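Local coordinates for transcriptional regulatory protein RcsB (PDB 5I4C) that binds regulatory DNA as the response regulator of the Rcs phosphorelay, controlling capsule synthesis, biofilm and cell-division genes, and is represented here by its receiver domain, at residues 2-14 and 48-60. Numbering follows the deposited sequence. Where two conformers were deposited one is given.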
loop_
_atom_site.group_PDB
_atom_site.type_symbol
_atom_site.label_atom_id
_atom_site.label_comp_id
_atom_site.label_asym_id
_atom_site.label_seq_id
_atom_site.Cartn_x
_atom_site.Cartn_y
_atom_site.Cartn_z
ATOM N N ASN A 2 -20.554 -1.466 20.719
ATOM C CA ASN A 2 -20.162 -0.333 19.836
ATOM C C ASN A 2 -18.648 -0.365 19.462
ATOM O O ASN A 2 -18.297 -0.319 18.289
ATOM C CB ASN A 2 -20.500 0.967 20.545
ATOM C CG ASN A 2 -20.465 2.168 19.634
ATOM O OD1 ASN A 2 -20.240 2.074 18.428
ATOM N ND2 ASN A 2 -20.717 3.319 20.213
ATOM N N ASN A 3 -17.767 -0.425 20.459
ATOM C CA ASN A 3 -16.336 -0.524 20.218
ATOM C C ASN A 3 -15.916 -1.837 19.543
ATOM O O ASN A 3 -16.307 -2.920 19.961
ATOM C CB ASN A 3 -15.563 -0.364 21.510
ATOM C CG ASN A 3 -14.279 0.340 21.280
ATOM O OD1 ASN A 3 -14.202 1.568 21.425
ATOM N ND2 ASN A 3 -13.291 -0.390 20.818
ATOM N N MET A 4 -15.101 -1.734 18.505
ATOM C CA MET A 4 -14.616 -2.906 17.821
ATOM C C MET A 4 -13.081 -2.928 17.783
ATOM O O MET A 4 -12.445 -2.009 17.267
ATOM C CB MET A 4 -15.220 -2.930 16.440
ATOM C CG MET A 4 -14.914 -4.175 15.635
ATOM S SD MET A 4 -15.715 -4.017 14.011
ATOM C CE MET A 4 -17.430 -4.376 14.369
ATOM N N ASN A 5 -12.487 -4.012 18.306
ATOM C CA ASN A 5 -11.045 -4.176 18.301
ATOM C C ASN A 5 -10.711 -5.039 17.136
ATOM O O ASN A 5 -11.323 -6.139 16.974
ATOM C CB ASN A 5 -10.557 -4.835 19.553
ATOM C CG ASN A 5 -10.691 -3.949 20.753
ATOM O OD1 ASN A 5 -10.707 -2.713 20.641
ATOM N ND2 ASN A 5 -10.815 -4.568 21.912
ATOM N N VAL A 6 -9.779 -4.558 16.323
ATOM C CA VAL A 6 -9.390 -5.249 15.075
ATOM C C VAL A 6 -7.901 -5.492 15.037
ATOM O O VAL A 6 -7.111 -4.736 15.593
ATOM C CB VAL A 6 -9.931 -4.514 13.789
ATOM C CG1 VAL A 6 -11.409 -4.060 13.931
ATOM C CG2 VAL A 6 -9.101 -3.304 13.421
ATOM N N ILE A 7 -7.503 -6.597 14.395
ATOM C CA ILE A 7 -6.096 -6.894 14.093
ATOM C C ILE A 7 -5.981 -6.789 12.591
ATOM O O ILE A 7 -6.914 -7.203 11.879
ATOM C CB ILE A 7 -5.745 -8.333 14.539
ATOM C CG1 ILE A 7 -5.815 -8.443 16.047
ATOM C CG2 ILE A 7 -4.412 -8.758 14.016
ATOM C CD1 ILE A 7 -5.497 -9.824 16.528
ATOM N N ILE A 8 -4.875 -6.272 12.109
ATOM C CA ILE A 8 -4.684 -6.159 10.687
ATOM C C ILE A 8 -3.440 -6.942 10.323
ATOM O O ILE A 8 -2.402 -6.846 11.021
ATOM C CB ILE A 8 -4.659 -4.691 10.212
ATOM C CG1 ILE A 8 -3.527 -3.881 10.815
ATOM C CG2 ILE A 8 -5.926 -3.954 10.639
ATOM C CD1 ILE A 8 -3.481 -2.415 10.299
ATOM N N ALA A 9 -3.527 -7.731 9.257
ATOM C CA ALA A 9 -2.419 -8.585 8.898
ATOM C C ALA A 9 -2.180 -8.573 7.400
ATOM O O ALA A 9 -3.105 -8.796 6.596
ATOM C CB ALA A 9 -2.652 -9.999 9.401
ATOM N N ASP A 10 -0.960 -8.189 7.032
ATOM C CA ASP A 10 -0.540 -8.122 5.619
ATOM C C ASP A 10 0.955 -8.071 5.590
ATOM O O ASP A 10 1.554 -7.424 6.454
ATOM C CB ASP A 10 -1.080 -6.893 4.923
ATOM C CG ASP A 10 -0.986 -7.012 3.365
ATOM O OD1 ASP A 10 -1.896 -7.509 2.727
ATOM O OD2 ASP A 10 -0.019 -6.624 2.760
ATOM N N ASP A 11 1.567 -8.673 4.600
ATOM C CA ASP A 11 3.050 -8.629 4.606
ATOM C C ASP A 11 3.606 -7.378 3.930
ATOM O O ASP A 11 4.782 -7.336 3.682
ATOM C CB ASP A 11 3.673 -9.931 4.080
ATOM C CG ASP A 11 3.338 -10.201 2.646
ATOM O OD1 ASP A 11 2.222 -9.789 2.229
ATOM O OD2 ASP A 11 4.179 -10.850 1.966
ATOM N N HIS A 12 2.762 -6.376 3.624
ATOM C CA HIS A 12 3.232 -5.139 3.023
ATOM C C HIS A 12 3.035 -4.005 4.015
ATOM O O HIS A 12 1.894 -3.686 4.328
ATOM C CB HIS A 12 2.467 -4.863 1.731
ATOM C CG HIS A 12 2.967 -5.639 0.569
ATOM N ND1 HIS A 12 2.263 -6.685 0.032
ATOM C CD2 HIS A 12 4.127 -5.586 -0.098
ATOM C CE1 HIS A 12 2.940 -7.190 -0.979
ATOM N NE2 HIS A 12 4.089 -6.550 -1.060
ATOM N N PRO A 13 4.130 -3.418 4.539
ATOM C CA PRO A 13 3.990 -2.393 5.559
ATOM C C PRO A 13 3.134 -1.228 5.075
ATOM O O PRO A 13 2.359 -0.714 5.832
ATOM C CB PRO A 13 5.426 -1.967 5.829
ATOM C CG PRO A 13 6.175 -3.209 5.605
ATOM C CD PRO A 13 5.509 -3.894 4.451
ATOM N N ILE A 14 3.225 -0.833 3.801
ATOM C CA ILE A 14 2.373 0.276 3.352
ATOM C C ILE A 14 0.879 -0.041 3.363
ATOM O O ILE A 14 0.103 0.875 3.432
ATOM C CB ILE A 14 2.824 0.868 1.972
ATOM C CG1 ILE A 14 2.486 2.380 1.895
ATOM C CG2 ILE A 14 2.251 0.085 0.865
ATOM C CD1 ILE A 14 3.349 3.101 0.911
ATOM N N LEU A 48 -4.744 -10.631 22.765
ATOM C CA LEU A 48 -5.284 -9.346 22.293
ATOM C C LEU A 48 -6.781 -9.608 22.280
ATOM O O LEU A 48 -7.198 -10.654 21.821
ATOM C CB LEU A 48 -4.800 -9.080 20.845
ATOM C CG LEU A 48 -3.280 -9.003 20.653
ATOM C CD1 LEU A 48 -2.956 -8.798 19.181
ATOM C CD2 LEU A 48 -2.731 -7.856 21.473
ATOM N N ASP A 49 -7.591 -8.697 22.745
ATOM C CA ASP A 49 -9.021 -8.985 22.862
ATOM C C ASP A 49 -9.724 -8.545 21.535
ATOM O O ASP A 49 -10.616 -7.708 21.538
ATOM C CB ASP A 49 -9.562 -8.317 24.142
ATOM C CG ASP A 49 -9.149 -9.072 25.454
ATOM O OD1 ASP A 49 -8.369 -10.068 25.430
ATOM O OD2 ASP A 49 -9.643 -8.672 26.524
ATOM N N ALA A 50 -9.305 -9.162 20.425
ATOM C CA ALA A 50 -9.699 -8.814 19.073
ATOM C C ALA A 50 -11.105 -9.308 18.752
ATOM O O ALA A 50 -11.463 -10.427 19.128
ATOM C CB ALA A 50 -8.732 -9.449 18.075
ATOM N N HIS A 51 -11.869 -8.509 18.032
ATOM C CA HIS A 51 -13.198 -8.913 17.526
ATOM C C HIS A 51 -13.190 -9.382 16.067
ATOM O O HIS A 51 -13.937 -10.266 15.655
ATOM C CB HIS A 51 -14.197 -7.767 17.744
ATOM C CG HIS A 51 -14.295 -7.354 19.164
ATOM N ND1 HIS A 51 -14.353 -6.049 19.551
ATOM C CD2 HIS A 51 -14.291 -8.087 20.309
ATOM C CE1 HIS A 51 -14.408 -5.979 20.870
ATOM N NE2 HIS A 51 -14.341 -7.203 21.360
ATOM N N VAL A 52 -12.312 -8.790 15.277
ATOM C CA VAL A 52 -12.267 -8.972 13.855
ATOM C C VAL A 52 -10.796 -9.071 13.464
ATOM O O VAL A 52 -9.979 -8.282 13.930
ATOM C CB VAL A 52 -12.858 -7.737 13.101
ATOM C CG1 VAL A 52 -12.931 -8.006 11.590
ATOM C CG2 VAL A 52 -14.248 -7.521 13.562
ATOM N N LEU A 53 -10.516 -10.041 12.653
ATOM C CA LEU A 53 -9.245 -10.119 11.955
ATOM C C LEU A 53 -9.405 -9.682 10.505
ATOM O O LEU A 53 -10.231 -10.260 9.790
ATOM C CB LEU A 53 -8.732 -11.528 11.995
ATOM C CG LEU A 53 -7.471 -11.718 11.140
ATOM C CD1 LEU A 53 -6.235 -10.928 11.529
ATOM C CD2 LEU A 53 -7.206 -13.163 11.045
ATOM N N ILE A 54 -8.599 -8.702 10.095
ATOM C CA ILE A 54 -8.539 -8.213 8.725
ATOM C C ILE A 54 -7.217 -8.693 8.115
ATOM O O ILE A 54 -6.150 -8.218 8.498
ATOM C CB ILE A 54 -8.657 -6.694 8.679
ATOM C CG1 ILE A 54 -9.916 -6.257 9.410
ATOM C CG2 ILE A 54 -8.657 -6.196 7.243
ATOM C CD1 ILE A 54 -9.971 -4.779 9.712
ATOM N N THR A 55 -7.301 -9.606 7.181
ATOM C CA THR A 55 -6.127 -10.319 6.798
ATOM C C THR A 55 -5.992 -10.579 5.280
ATOM O O THR A 55 -6.956 -10.904 4.577
ATOM C CB THR A 55 -5.985 -11.676 7.566
ATOM O OG1 THR A 55 -4.680 -12.247 7.313
ATOM C CG2 THR A 55 -7.044 -12.746 7.078
ATOM N N ASP A 56 -4.777 -10.405 4.793
ATOM C CA ASP A 56 -4.359 -10.903 3.485
ATOM C C ASP A 56 -4.252 -12.460 3.527
ATOM O O ASP A 56 -4.053 -13.034 4.597
ATOM C CB ASP A 56 -2.990 -10.341 3.155
ATOM C CG ASP A 56 -2.615 -10.559 1.714
ATOM O OD1 ASP A 56 -3.284 -10.036 0.805
ATOM O OD2 ASP A 56 -1.654 -11.261 1.495
ATOM N N LEU A 57 -4.431 -13.121 2.402
ATOM C CA LEU A 57 -4.281 -14.573 2.339
ATOM C C LEU A 57 -2.922 -15.081 1.842
ATOM O O LEU A 57 -2.757 -16.289 1.733
ATOM C CB LEU A 57 -5.362 -15.121 1.458
ATOM C CG LEU A 57 -6.813 -14.988 1.970
ATOM C CD1 LEU A 57 -7.736 -15.609 0.949
ATOM C CD2 LEU A 57 -6.990 -15.656 3.325
ATOM N N SER A 58 -1.963 -14.187 1.580
ATOM C CA SER A 58 -0.672 -14.556 1.029
ATOM C C SER A 58 0.590 -14.211 1.839
ATOM O O SER A 58 1.674 -14.065 1.259
ATOM C CB SER A 58 -0.529 -13.875 -0.358
ATOM O OG SER A 58 -1.213 -14.711 -1.279
ATOM N N MET A 59 0.505 -14.168 3.136
ATOM C CA MET A 59 1.638 -13.764 3.969
ATOM C C MET A 59 2.520 -14.910 4.267
ATOM O O MET A 59 2.052 -16.042 4.290
ATOM C CB MET A 59 1.124 -13.327 5.306
ATOM C CG MET A 59 0.286 -12.067 5.282
ATOM S SD MET A 59 -0.131 -11.637 6.983
ATOM C CE MET A 59 -0.957 -13.171 7.497
ATOM N N PRO A 60 3.785 -14.642 4.613
ATOM C CA PRO A 60 4.641 -15.760 5.130
ATOM C C PRO A 60 4.014 -16.398 6.370
ATOM O O PRO A 60 3.242 -15.731 7.069
ATOM C CB PRO A 60 5.967 -15.074 5.480
ATOM C CG PRO A 60 5.971 -13.813 4.644
ATOM C CD PRO A 60 4.516 -13.360 4.587
HETATM O O HOH W 1 0.333 -10.613 0.276
#
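M4 lays its sulfur against V52 where strand 4-9 begins to run beside strand 52-56, an example of how two parallel strands of a CheY-like receiver domain bring acidic residues together at their C-terminal ends. N5 is gripped three ways. Its backbone N donates almost straight (174°) to H51 ND1, though from well outside the ring plane; its O accepts from both H51 N (2.7 Å) and V52 N; its ND2 reaches D49 O. Beyond it the parallel ladder is regular: I7 N donates to V52 O, I7 O receives I54 N, A9 N donates to I54 O, and A9 O receives D56 N at 2.9 Å. V6 stands side by side with V52 on the sheet face packed by helices 13-23 and 112-124, and its CG2 meets I54 CD1. On the other face I7, with CG1 anti to its carbonyl carbon (chi1 -66°), extends CD1 to A50 CB at 3.6 Å and to L48 CD1, while its CG2 branch rests on L53 CD1. A9 CB then lies 3.9 Å from M59 SD.

Past the strand, D10 swings across D56, the carboxylate planes 62° apart and D10 OD1 3.5 Å from D56 OD1; K109 forms salt bridges to both oxygens. D10 OD2 closes an Asx turn by accepting H12 N, as D56 OD2 does with S58 N. D11 sets CB against P60 CD at 3.6 Å, and a water donates to D11 OD1 at 2.8 Å. This acidic cluster corresponds to the active site of receiver domains: D56 is the predicted phosphorylation site, unmodified here, and in relatives the equivalents of D10 and D11 help hold the magnesium ion needed for phosphoryl transfer. K109, paired with both D10 and D56, probably offsets the charge of two acceptors that would otherwise repel.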